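Local coordinates for protein iron transport multicopper oxidase FET3 (Saccharomyces cerevisiae, PDB 1ZPU) that oxidises ferrous to ferric iron with dioxygen, using four copper ions, so that the permease FTR1 can carry the iron into the cell, at residues 3-9 with 33-38; 137-143 with 193-199; 229-235 with 436-440. All coordinates share one frame; numbering follows the deposited sequence.

Interaction 1: residues 3-9 with 33-38; sequences HTFNWTT and WPDITV. With NAG (2-acetamido-2-deoxy-beta-D-glucopyranose), chain B; NAG (2-acetamido-2-deoxy-beta-D-glucopyranose), chain G.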
loop_
_atom_site.group_PDB
_atom_site.type_symbol
_atom_site.label_atom_id
_atom_site.label_comp_id
_atom_site.label_asym_id
_atom_site.label_seq_id
_atom_site.Cartn_x
_atom_site.Cartn_y
_atom_site.Cartn_z
ATOM N N HIS A 3 -17.971 16.067 2.171
ATOM C CA HIS A 3 -16.905 16.759 1.469
ATOM C C HIS A 3 -16.896 16.315 0.022
ATOM O O HIS A 3 -16.680 15.137 -0.272
ATOM C CB HIS A 3 -15.540 16.442 2.083
ATOM C CG HIS A 3 -15.481 16.618 3.567
ATOM N ND1 HIS A 3 -15.003 17.766 4.159
ATOM C CD2 HIS A 3 -15.838 15.790 4.580
ATOM C CE1 HIS A 3 -15.057 17.634 5.473
ATOM N NE2 HIS A 3 -15.564 16.446 5.754
ATOM N N THR A 4 -17.120 17.263 -0.881
ATOM C CA THR A 4 -17.149 16.974 -2.304
ATOM C C THR A 4 -15.956 17.604 -2.996
ATOM O O THR A 4 -15.690 18.787 -2.828
ATOM C CB THR A 4 -18.453 17.459 -2.925
ATOM O OG1 THR A 4 -19.526 16.784 -2.272
ATOM C CG2 THR A 4 -18.503 17.160 -4.426
ATOM N N PHE A 5 -15.236 16.790 -3.761
ATOM C CA PHE A 5 -14.069 17.235 -4.512
ATOM C C PHE A 5 -14.266 17.032 -6.002
ATOM O O PHE A 5 -14.836 16.035 -6.434
ATOM C CB PHE A 5 -12.823 16.452 -4.089
ATOM C CG PHE A 5 -12.426 16.672 -2.666
ATOM C CD1 PHE A 5 -12.920 15.848 -1.657
ATOM C CD2 PHE A 5 -11.560 17.704 -2.322
ATOM C CE1 PHE A 5 -12.560 16.065 -0.316
ATOM C CE2 PHE A 5 -11.192 17.918 -0.992
ATOM C CZ PHE A 5 -11.693 17.100 0.010
ATOM N N ASN A 6 -13.785 17.979 -6.792
ATOM C CA ASN A 6 -13.715 17.772 -8.216
ATOM C C ASN A 6 -12.274 17.813 -8.709
ATOM O O ASN A 6 -11.678 18.882 -8.842
ATOM C CB ASN A 6 -14.585 18.752 -8.981
ATOM C CG ASN A 6 -14.424 18.594 -10.473
ATOM O OD1 ASN A 6 -14.226 17.478 -10.980
ATOM N ND2 ASN A 6 -14.437 19.709 -11.181
ATOM N N TRP A 7 -11.720 16.633 -8.979
ATOM C CA TRP A 7 -10.323 16.505 -9.388
ATOM C C TRP A 7 -10.141 15.931 -10.772
ATOM O O TRP A 7 -10.734 14.910 -11.118
ATOM C CB TRP A 7 -9.563 15.607 -8.440
ATOM C CG TRP A 7 -9.489 16.074 -7.056
ATOM C CD1 TRP A 7 -9.661 17.338 -6.603
ATOM C CD2 TRP A 7 -9.170 15.276 -5.923
ATOM N NE1 TRP A 7 -9.494 17.375 -5.248
ATOM C CE2 TRP A 7 -9.195 16.115 -4.805
ATOM C CE3 TRP A 7 -8.872 13.918 -5.746
ATOM C CZ2 TRP A 7 -8.932 15.647 -3.513
ATOM C CZ3 TRP A 7 -8.614 13.448 -4.458
ATOM C CH2 TRP A 7 -8.638 14.314 -3.363
ATOM N N THR A 8 -9.276 16.584 -11.542
ATOM C CA THR A 8 -8.949 16.162 -12.900
ATOM C C THR A 8 -7.451 15.897 -13.040
ATOM O O THR A 8 -6.617 16.766 -12.738
ATOM C CB THR A 8 -9.373 17.221 -13.932
ATOM O OG1 THR A 8 -10.778 17.455 -13.809
ATOM C CG2 THR A 8 -9.040 16.754 -15.328
ATOM N N THR A 9 -7.126 14.689 -13.495
ATOM C CA THR A 9 -5.748 14.293 -13.748
ATOM C C THR A 9 -5.183 15.037 -14.940
ATOM O O THR A 9 -5.912 15.393 -15.877
ATOM C CB THR A 9 -5.607 12.795 -14.057
ATOM O OG1 THR A 9 -6.439 12.463 -15.170
ATOM C CG2 THR A 9 -5.990 11.939 -12.865
ATOM N N TRP A 33 -0.664 16.719 -5.165
ATOM C CA TRP A 33 -2.084 16.449 -4.917
ATOM C C TRP A 33 -2.500 16.853 -3.499
ATOM O O TRP A 33 -1.663 16.891 -2.600
ATOM C CB TRP A 33 -2.383 14.977 -5.187
ATOM C CG TRP A 33 -2.500 14.679 -6.647
ATOM C CD1 TRP A 33 -1.518 14.798 -7.598
ATOM C CD2 TRP A 33 -3.666 14.224 -7.334
ATOM N NE1 TRP A 33 -2.011 14.455 -8.833
ATOM C CE2 TRP A 33 -3.326 14.095 -8.698
ATOM C CE3 TRP A 33 -4.968 13.922 -6.932
ATOM C CZ2 TRP A 33 -4.250 13.678 -9.666
ATOM C CZ3 TRP A 33 -5.877 13.509 -7.883
ATOM C CH2 TRP A 33 -5.516 13.391 -9.242
ATOM N N PRO A 34 -3.782 17.184 -3.293
ATOM C CA PRO A 34 -4.232 17.679 -1.988
ATOM C C PRO A 34 -4.256 16.602 -0.911
ATOM O O PRO A 34 -4.228 15.414 -1.227
ATOM C CB PRO A 34 -5.666 18.116 -2.271
ATOM C CG PRO A 34 -6.096 17.254 -3.405
ATOM C CD PRO A 34 -4.892 17.116 -4.262
ATOM N N ASP A 35 -4.321 17.011 0.351
ATOM C CA ASP A 35 -4.607 16.070 1.425
ATOM C C ASP A 35 -6.030 16.248 1.916
ATOM O O ASP A 35 -6.517 17.377 2.029
ATOM C CB ASP A 35 -3.634 16.240 2.587
ATOM C CG ASP A 35 -2.174 16.216 2.142
ATOM O OD1 ASP A 35 -1.748 15.264 1.416
ATOM O OD2 ASP A 35 -1.452 17.172 2.533
ATOM N N ILE A 36 -6.696 15.134 2.210
ATOM C CA ILE A 36 -8.057 15.168 2.756
ATOM C C ILE A 36 -8.032 14.981 4.268
ATOM O O ILE A 36 -7.345 14.097 4.778
ATOM C CB ILE A 36 -8.944 14.072 2.137
ATOM C CG1 ILE A 36 -9.034 14.239 0.622
ATOM C CG2 ILE A 36 -10.335 14.137 2.722
ATOM C CD1 ILE A 36 -9.501 12.981 -0.100
ATOM N N THR A 37 -8.787 15.815 4.976
ATOM C CA THR A 37 -8.971 15.639 6.409
ATOM C C THR A 37 -10.465 15.649 6.715
ATOM O O THR A 37 -11.159 16.627 6.424
ATOM C CB THR A 37 -8.200 16.713 7.209
ATOM O OG1 THR A 37 -6.819 16.684 6.827
ATOM C CG2 THR A 37 -8.284 16.458 8.697
ATOM N N VAL A 38 -10.960 14.544 7.268
ATOM C CA VAL A 38 -12.380 14.439 7.618
ATOM C C VAL A 38 -12.560 13.957 9.062
ATOM O O VAL A 38 -11.583 13.564 9.719
ATOM C CB VAL A 38 -13.165 13.525 6.637
ATOM C CG1 VAL A 38 -12.992 14.004 5.212
ATOM C CG2 VAL A 38 -12.714 12.080 6.763
HETATM C C1 NAG B . -15.625 19.884 -11.974
HETATM C C2 NAG B . -17.012 19.369 -12.390
HETATM C C3 NAG B . -17.393 19.590 -13.879
HETATM C C4 NAG B . -16.710 20.799 -14.532
HETATM C C5 NAG B . -15.276 20.883 -14.018
HETATM C C6 NAG B . -14.445 21.997 -14.651
HETATM C C7 NAG B . -18.294 17.344 -11.817
HETATM C C8 NAG B . -18.481 15.990 -12.458
HETATM N N2 NAG B . -17.124 17.956 -12.058
HETATM O O3 NAG B . -18.800 19.712 -14.009
HETATM O O4 NAG B . -16.706 20.680 -15.935
HETATM O O5 NAG B . -15.400 21.098 -12.633
HETATM O O6 NAG B . -13.105 21.556 -14.732
HETATM O O7 NAG B . -19.180 17.835 -11.106
HETATM C C1 NAG G . 4.369 18.128 4.808
HETATM C C2 NAG G . 4.472 19.333 5.749
HETATM C C3 NAG G . 3.335 19.322 6.765
HETATM C C4 NAG G . 1.958 19.123 6.124
HETATM C C5 NAG G . 2.015 17.950 5.166
HETATM C C6 NAG G . 0.727 17.955 4.371
HETATM C C7 NAG G . 6.550 20.411 6.465
HETATM C C8 NAG G . 7.715 20.418 7.429
HETATM N N2 NAG G . 5.753 19.343 6.425
HETATM O O3 NAG G . 3.340 20.550 7.438
HETATM O O4 NAG G . 0.975 18.752 7.077
HETATM O O5 NAG G . 3.071 18.113 4.257
HETATM O O6 NAG G . 0.651 16.832 3.530
HETATM O O7 NAG G . 6.365 21.387 5.742
#

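Interaction 2: residues 137-143 with 193-199; sequences LSLSEWY and VNVGGFV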
loop_
_atom_site.group_PDB
_atom_site.type_symbol
_atom_site.label_atom_id
_atom_site.label_comp_id
_atom_site.label_asym_id
_atom_site.label_seq_id
_atom_site.Cartn_x
_atom_site.Cartn_y
_atom_site.Cartn_z
ATOM N N LEU A 137 4.723 13.963 7.390
ATOM C CA LEU A 137 5.795 13.957 6.433
ATOM C C LEU A 137 5.531 12.797 5.497
ATOM O O LEU A 137 5.316 11.669 5.958
ATOM C CB LEU A 137 7.133 13.759 7.116
ATOM C CG LEU A 137 7.599 14.736 8.184
ATOM C CD1 LEU A 137 8.935 14.254 8.678
ATOM C CD2 LEU A 137 7.721 16.144 7.648
ATOM N N SER A 138 5.528 13.070 4.192
ATOM C CA SER A 138 5.359 12.035 3.190
ATOM C C SER A 138 6.711 11.664 2.616
ATOM O O SER A 138 7.228 12.370 1.744
ATOM C CB SER A 138 4.469 12.538 2.053
ATOM O OG SER A 138 3.170 12.887 2.503
ATOM N N LEU A 139 7.285 10.568 3.100
ATOM C CA LEU A 139 8.529 10.049 2.557
ATOM C C LEU A 139 8.247 9.274 1.266
ATOM O O LEU A 139 7.214 8.586 1.140
ATOM C CB LEU A 139 9.216 9.127 3.562
ATOM C CG LEU A 139 9.198 9.463 5.057
ATOM C CD1 LEU A 139 9.841 8.337 5.889
ATOM C CD2 LEU A 139 9.907 10.755 5.303
ATOM N N SER A 140 9.172 9.380 0.313
ATOM C CA SER A 140 9.062 8.658 -0.952
ATOM C C SER A 140 10.414 8.571 -1.631
ATOM O O SER A 140 11.320 9.275 -1.232
ATOM C CB SER A 140 8.063 9.359 -1.876
ATOM O OG SER A 140 7.978 8.677 -3.106
ATOM N N GLU A 141 10.558 7.704 -2.632
ATOM C CA GLU A 141 11.703 7.804 -3.551
ATOM C C GLU A 141 11.238 8.536 -4.806
ATOM O O GLU A 141 10.033 8.670 -5.027
ATOM C CB GLU A 141 12.299 6.437 -3.901
ATOM C CG GLU A 141 11.487 5.612 -4.917
ATOM C CD GLU A 141 10.218 5.017 -4.325
ATOM O OE1 GLU A 141 10.327 3.979 -3.613
ATOM O OE2 GLU A 141 9.120 5.602 -4.569
ATOM N N TRP A 142 12.185 9.002 -5.617
ATOM C CA TRP A 142 11.846 9.728 -6.831
ATOM C C TRP A 142 12.655 9.235 -8.058
ATOM O O TRP A 142 13.877 9.025 -7.977
ATOM C CB TRP A 142 12.037 11.226 -6.587
ATOM C CG TRP A 142 11.525 12.064 -7.683
ATOM C CD1 TRP A 142 12.249 12.855 -8.521
ATOM C CD2 TRP A 142 10.169 12.196 -8.080
ATOM N NE1 TRP A 142 11.428 13.481 -9.424
ATOM C CE2 TRP A 142 10.141 13.087 -9.181
ATOM C CE3 TRP A 142 8.970 11.638 -7.629
ATOM C CZ2 TRP A 142 8.968 13.437 -9.824
ATOM C CZ3 TRP A 142 7.791 11.996 -8.284
ATOM C CH2 TRP A 142 7.808 12.886 -9.365
ATOM N N TYR A 143 11.957 9.036 -9.175
ATOM C CA TYR A 143 12.568 8.631 -10.447
ATOM C C TYR A 143 12.606 9.810 -11.382
ATOM O O TYR A 143 11.774 10.706 -11.287
ATOM C CB TYR A 143 11.779 7.490 -11.109
ATOM C CG TYR A 143 11.943 6.140 -10.436
ATOM C CD1 TYR A 143 11.200 5.810 -9.315
ATOM C CD2 TYR A 143 12.843 5.202 -10.919
ATOM C CE1 TYR A 143 11.339 4.585 -8.687
ATOM C CE2 TYR A 143 12.995 3.961 -10.296
ATOM C CZ TYR A 143 12.234 3.668 -9.178
ATOM O OH TYR A 143 12.353 2.454 -8.544
ATOM N N VAL A 193 4.472 8.978 6.792
ATOM C CA VAL A 193 3.875 8.077 5.809
ATOM C C VAL A 193 4.861 7.780 4.703
ATOM O O VAL A 193 5.412 8.711 4.098
ATOM C CB VAL A 193 2.613 8.696 5.158
ATOM C CG1 VAL A 193 1.947 7.694 4.237
ATOM C CG2 VAL A 193 1.618 9.188 6.213
ATOM N N ASN A 194 5.093 6.503 4.420
ATOM C CA ASN A 194 5.858 6.182 3.220
ATOM C C ASN A 194 4.969 6.001 1.972
ATOM O O ASN A 194 4.398 4.930 1.750
ATOM C CB ASN A 194 6.787 4.998 3.439
ATOM C CG ASN A 194 7.682 4.779 2.265
ATOM O OD1 ASN A 194 7.426 5.334 1.180
ATOM N ND2 ASN A 194 8.732 3.988 2.442
ATOM N N VAL A 195 4.840 7.064 1.179
ATOM C CA VAL A 195 3.990 7.043 -0.020
ATOM C C VAL A 195 4.797 6.656 -1.262
ATOM O O VAL A 195 4.450 7.015 -2.381
ATOM C CB VAL A 195 3.338 8.409 -0.225
ATOM C CG1 VAL A 195 2.302 8.681 0.889
ATOM C CG2 VAL A 195 4.405 9.477 -0.219
ATOM N N GLY A 196 5.897 5.942 -1.055
ATOM C CA GLY A 196 6.770 5.547 -2.149
ATOM C C GLY A 196 6.206 4.358 -2.904
ATOM O O GLY A 196 5.209 3.747 -2.493
ATOM N N GLY A 197 6.842 4.037 -4.026
ATOM C CA GLY A 197 6.385 2.946 -4.868
ATOM C C GLY A 197 7.268 1.717 -4.747
ATOM O O GLY A 197 6.919 0.634 -5.214
ATOM N N PHE A 198 8.416 1.869 -4.118
ATOM C CA PHE A 198 9.397 0.799 -4.134
ATOM C C PHE A 198 10.071 0.636 -2.778
ATOM O O PHE A 198 9.797 -0.291 -2.046
ATOM C CB PHE A 198 10.426 1.069 -5.258
ATOM C CG PHE A 198 11.540 0.060 -5.363
ATOM C CD1 PHE A 198 11.416 -1.229 -4.853
ATOM C CD2 PHE A 198 12.709 0.393 -6.038
ATOM C CE1 PHE A 198 12.459 -2.164 -4.993
ATOM C CE2 PHE A 198 13.763 -0.542 -6.173
ATOM C CZ PHE A 198 13.628 -1.809 -5.649
ATOM N N VAL A 199 10.922 1.584 -2.445
ATOM C CA VAL A 199 11.974 1.384 -1.468
ATOM C C VAL A 199 11.571 1.640 0.010
ATOM O O VAL A 199 10.971 2.657 0.341
ATOM C CB VAL A 199 13.154 2.251 -1.951
ATOM C CG1 VAL A 199 13.823 3.020 -0.829
ATOM C CG2 VAL A 199 14.116 1.419 -2.747
#

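Interaction 3: residues 229-235 with 436-440; sequences YITVAQR and RDTLY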
loop_
_atom_site.group_PDB
_atom_site.type_symbol
_atom_site.label_atom_id
_atom_site.label_comp_id
_atom_site.label_asym_id
_atom_site.label_seq_id
_atom_site.Cartn_x
_atom_site.Cartn_y
_atom_site.Cartn_z
ATOM N N TYR A 229 11.835 1.723 10.720
ATOM C CA TYR A 229 11.923 1.154 9.381
ATOM C C TYR A 229 10.507 1.193 8.782
ATOM O O TYR A 229 9.621 0.485 9.239
ATOM C CB TYR A 229 12.475 -0.273 9.438
ATOM C CG TYR A 229 12.654 -0.958 8.092
ATOM C CD1 TYR A 229 13.814 -0.776 7.329
ATOM C CD2 TYR A 229 11.658 -1.784 7.579
ATOM C CE1 TYR A 229 13.968 -1.392 6.088
ATOM C CE2 TYR A 229 11.801 -2.405 6.347
ATOM C CZ TYR A 229 12.955 -2.213 5.608
ATOM O OH TYR A 229 13.056 -2.855 4.390
ATOM N N ILE A 230 10.288 2.037 7.786
ATOM C CA ILE A 230 8.963 2.210 7.186
ATOM C C ILE A 230 8.973 1.717 5.744
ATOM O O ILE A 230 9.693 2.289 4.899
ATOM C CB ILE A 230 8.540 3.701 7.156
ATOM C CG1 ILE A 230 8.888 4.367 8.493
ATOM C CG2 ILE A 230 7.082 3.840 6.833
ATOM C CD1 ILE A 230 8.435 5.806 8.600
ATOM N N THR A 231 8.190 0.670 5.459
ATOM C CA THR A 231 8.048 0.167 4.090
ATOM C C THR A 231 7.081 1.071 3.359
ATOM O O THR A 231 6.418 1.896 3.973
ATOM C CB THR A 231 7.488 -1.295 4.018
ATOM O OG1 THR A 231 6.054 -1.291 4.140
ATOM C CG2 THR A 231 8.104 -2.216 5.073
ATOM N N VAL A 232 6.967 0.910 2.043
ATOM C CA VAL A 232 6.009 1.736 1.303
ATOM C C VAL A 232 4.619 1.385 1.787
ATOM O O VAL A 232 4.372 0.242 2.163
ATOM C CB VAL A 232 6.114 1.578 -0.204
ATOM C CG1 VAL A 232 7.478 1.994 -0.658
ATOM C CG2 VAL A 232 5.820 0.169 -0.628
ATOM N N ALA A 233 3.744 2.386 1.829
ATOM C CA ALA A 233 2.337 2.203 2.162
ATOM C C ALA A 233 2.049 2.187 3.654
ATOM O O ALA A 233 0.913 2.356 4.057
ATOM C CB ALA A 233 1.775 0.941 1.497
ATOM N N GLN A 234 3.058 1.968 4.487
ATOM C CA GLN A 234 2.772 1.999 5.917
ATOM C C GLN A 234 2.888 3.375 6.555
ATOM O O GLN A 234 3.541 4.261 6.006
ATOM C CB GLN A 234 3.453 0.880 6.732
ATOM C CG GLN A 234 4.934 0.626 6.588
ATOM C CD GLN A 234 5.347 -0.743 7.205
ATOM O OE1 GLN A 234 4.568 -1.718 7.197
ATOM N NE2 GLN A 234 6.575 -0.807 7.748
ATOM N N ARG A 235 2.201 3.556 7.680
ATOM C CA ARG A 235 2.172 4.818 8.393
ATOM C C ARG A 235 2.594 4.574 9.826
ATOM O O ARG A 235 2.058 3.682 10.483
ATOM C CB ARG A 235 0.755 5.394 8.384
ATOM C CG ARG A 235 0.265 5.834 7.034
ATOM C CD ARG A 235 -0.280 4.678 6.198
ATOM N NE ARG A 235 -1.620 4.289 6.623
ATOM C CZ ARG A 235 -2.128 3.064 6.530
ATOM N NH1 ARG A 235 -1.411 2.071 6.029
ATOM N NH2 ARG A 235 -3.358 2.824 6.965
ATOM N N ARG A 436 -2.254 -4.259 11.664
ATOM C CA ARG A 436 -2.017 -3.238 10.656
ATOM C C ARG A 436 -2.497 -3.712 9.288
ATOM O O ARG A 436 -3.052 -4.812 9.181
ATOM C CB ARG A 436 -0.543 -2.833 10.622
ATOM C CG ARG A 436 0.480 -3.916 10.223
ATOM C CD ARG A 436 1.915 -3.384 10.367
ATOM N NE ARG A 436 1.971 -1.983 9.965
ATOM C CZ ARG A 436 2.964 -1.146 10.228
ATOM N NH1 ARG A 436 4.025 -1.547 10.905
ATOM N NH2 ARG A 436 2.893 0.104 9.801
ATOM N N ASP A 437 -2.295 -2.894 8.250
ATOM C CA ASP A 437 -2.753 -3.259 6.912
ATOM C C ASP A 437 -1.613 -3.578 5.951
ATOM O O ASP A 437 -1.837 -4.065 4.848
ATOM C CB ASP A 437 -3.724 -2.218 6.335
ATOM C CG ASP A 437 -3.083 -0.856 6.131
ATOM O OD1 ASP A 437 -3.695 0.130 6.600
ATOM O OD2 ASP A 437 -1.992 -0.769 5.500
ATOM N N THR A 438 -0.386 -3.320 6.379
ATOM C CA THR A 438 0.755 -3.521 5.506
ATOM C C THR A 438 1.913 -4.025 6.353
ATOM O O THR A 438 2.243 -3.437 7.373
ATOM C CB THR A 438 1.100 -2.212 4.750
ATOM O OG1 THR A 438 -0.095 -1.690 4.137
ATOM C CG2 THR A 438 2.172 -2.436 3.689
ATOM N N LEU A 439 2.511 -5.127 5.905
ATOM C CA LEU A 439 3.483 -5.885 6.673
ATOM C C LEU A 439 4.523 -6.464 5.733
ATOM O O LEU A 439 4.173 -6.978 4.692
ATOM C CB LEU A 439 2.775 -7.029 7.406
ATOM C CG LEU A 439 3.601 -7.979 8.275
ATOM C CD1 LEU A 439 3.828 -7.403 9.680
ATOM C CD2 LEU A 439 2.951 -9.359 8.339
ATOM N N TYR A 440 5.797 -6.389 6.107
ATOM C CA TYR A 440 6.864 -6.963 5.301
ATOM C C TYR A 440 7.264 -8.381 5.742
ATOM O O TYR A 440 7.310 -8.673 6.938
ATOM C CB TYR A 440 8.099 -6.039 5.269
ATOM C CG TYR A 440 8.868 -5.847 6.580
ATOM C CD1 TYR A 440 9.765 -6.810 7.032
ATOM C CD2 TYR A 440 8.726 -4.692 7.333
ATOM C CE1 TYR A 440 10.479 -6.639 8.218
ATOM C CE2 TYR A 440 9.435 -4.499 8.497
ATOM C CZ TYR A 440 10.312 -5.480 8.945
ATOM O OH TYR A 440 11.036 -5.312 10.114
#

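Interaction 1: residues 3-9 with 33-38
Trp7 meets Trp33, Pro34 and Ile36 between the two sheets of the first cupredoxin-like domain. Strand 3-9 belongs to one sheet and strand 36-38 to the other. The two run nearly antiparallel, at 166°, with axes 9.8 Å apart. No hydrogen bond joins them. The tight part is round Trp7. Its CG lies anti to the carbonyl carbon (chi1 -62°), which carries the indole across the gap to Trp33. The six-membered rings form an offset edge-to-face pair: Trp33 turns its edge toward the face of Trp7, with the planes at 87° and CZ3 of Trp33 3.7 Å from CE3 of Trp7. CD1 of Ile36 reaches CH2 of Trp7 at 3.6 Å. CG of Pro34 lies above the rim of the same indole. Phe5 is looser: its CZ only brushes Ile36 CG1, at 4.0 Å. The sugars lie on the two outer sides. Asn6 ND2 is joined to C1 of NAG (chain B) behind strand 3-9, and Asp35 points away from that strand, beside NAG (chain G). His3 is the partly exposed end, and its NE2 bonds to Asp42. Val38 CG1 still packs over one ring face there, 3.4 Å from His3 CD2.

Interaction 2: residues 137-143 with 193-199
Two bends fold Glu141 back onto Gly197, Phe198 and Val199. Its CG lies between the backbone N and the carbonyl carbon (chi1 76°), and the chain turns again at chi2 (-74°). The carboxylate then faces three successive backbone N-H groups of the 193-199 segment. OE2 of Glu141 takes Gly197 N on its syn side at 2.8 Å, in a nearly straight bond. OE1 takes two donors. Val199 N meets Glu141 OE1 nearly along the C-O axis at 2.7 Å. Phe198 N meets Glu141 OE1 from above the carboxylate plane at 2.9 Å. These bonds fix the rotation of the buried carboxylate and shape the loop.

Before the loop, the two segments pair as parallel strands. Ser138 lies beside Val193, and Leu139 beside Asn194. The ladder is Val193 N to Leu137 O (2.9 Å), then Leu139 N to Val193 O and Val195 N to Leu139 O, both at 2.8 Å. Asn194 then starts an Asx turn, as its OD1 accepts from Gly196 N at 2.8 Å. Ser138 CB packs on Val195 CG2 at 3.8 Å. Tyr143 brings its OH to Phe198 CD2, and the two side chains cross at about a right angle. That hydroxyl bonds to Pro165 O and Trp467 NE1, and the Trp467 ring meets both aromatic rings edge-to-face.

The pair lies inside the mixed sheet of the second cupredoxin-like domain, next to its edge strand. That strand, 169-172, flanks 133-142, and strand 235-241 flanks 187-194. Leu139 packs across onto strands 201-205 and 250-256, and helix 466-470 supplies Trp467.

Interaction 3: residues 229-235 with 436-440
Arg235 grips Asp437 end-on with two nitrogens. NH2 of Arg235 reaches OD1 of Asp437 at 2.7 Å, and NH1 reaches OD2 at 2.9 Å. Each oxygen uses its syn lone pair, and guanidinium and carboxylate are nearly coplanar, 11° apart. Bends at chi2 (82°) and chi3 (78°) curl the arginine round to this position. Beside the salt bridge, the amide of Gln234 stacks over one face of the Arg436 guanidinium, the planes nearly parallel. Farther along, Tyr229 turns its edge toward the face of Tyr440 in an offset pair, with centroids 5.3 Å apart. Thr231 CG2 adds a contact to Tyr440 CD2 at 3.4 Å.

The next shell holds these groups in place. NH1 of Arg235 also bonds to Ala233 O, at 3.1 Å, within the type II turn from Thr231 to Gln234. NE of Arg235 bonds to Thr101 O. Thr438 OG1 bonds to OD2 of Asp437. Arg436 is paired with Asp216 and Asp299, and Tyr229 OH bonds to Asp257. With an alanine in place of Arg235, the buried Asp437 carboxylate is likely to lose its charge partner and be freer to turn.

Asp437 in turn touches the copper ligands. Its OD2 bonds to NE2 of His62, a type 3 ligand, and its backbone O bonds to ND1 of His395, a type 2 ligand. The contact thus joins the second and third cupredoxin-like domains, and its carboxylate is a second-shell group of the trinuclear copper cluster of multicopper oxidases.

In the fold
Interactions 2 and 3 touch, with centres about 11 Å apart. Asn194 O lies 2.6 Å from Ala233 N, and Asn194 ND2 lies 3.1 Å from Ile230 O, both probable hydrogen bonds. The end of strand 187-194 is thus tied to the turn 231-234, and Gly196 O of the loop packs on Val232 CB. Both lie close to the copper sites. Phe198 is about 5 Å, side chain to side chain, from His468 of the type 1 site, and the Ala233 side chain is about 5 Å from a copper ion. Interaction 1 stands apart in the first domain, its centre about 20 Å from that of interaction 2 and 24 Å from that of interaction 3. Its Trp33 side chain still comes within about 9 Å of that of His105, a type 3 ligand.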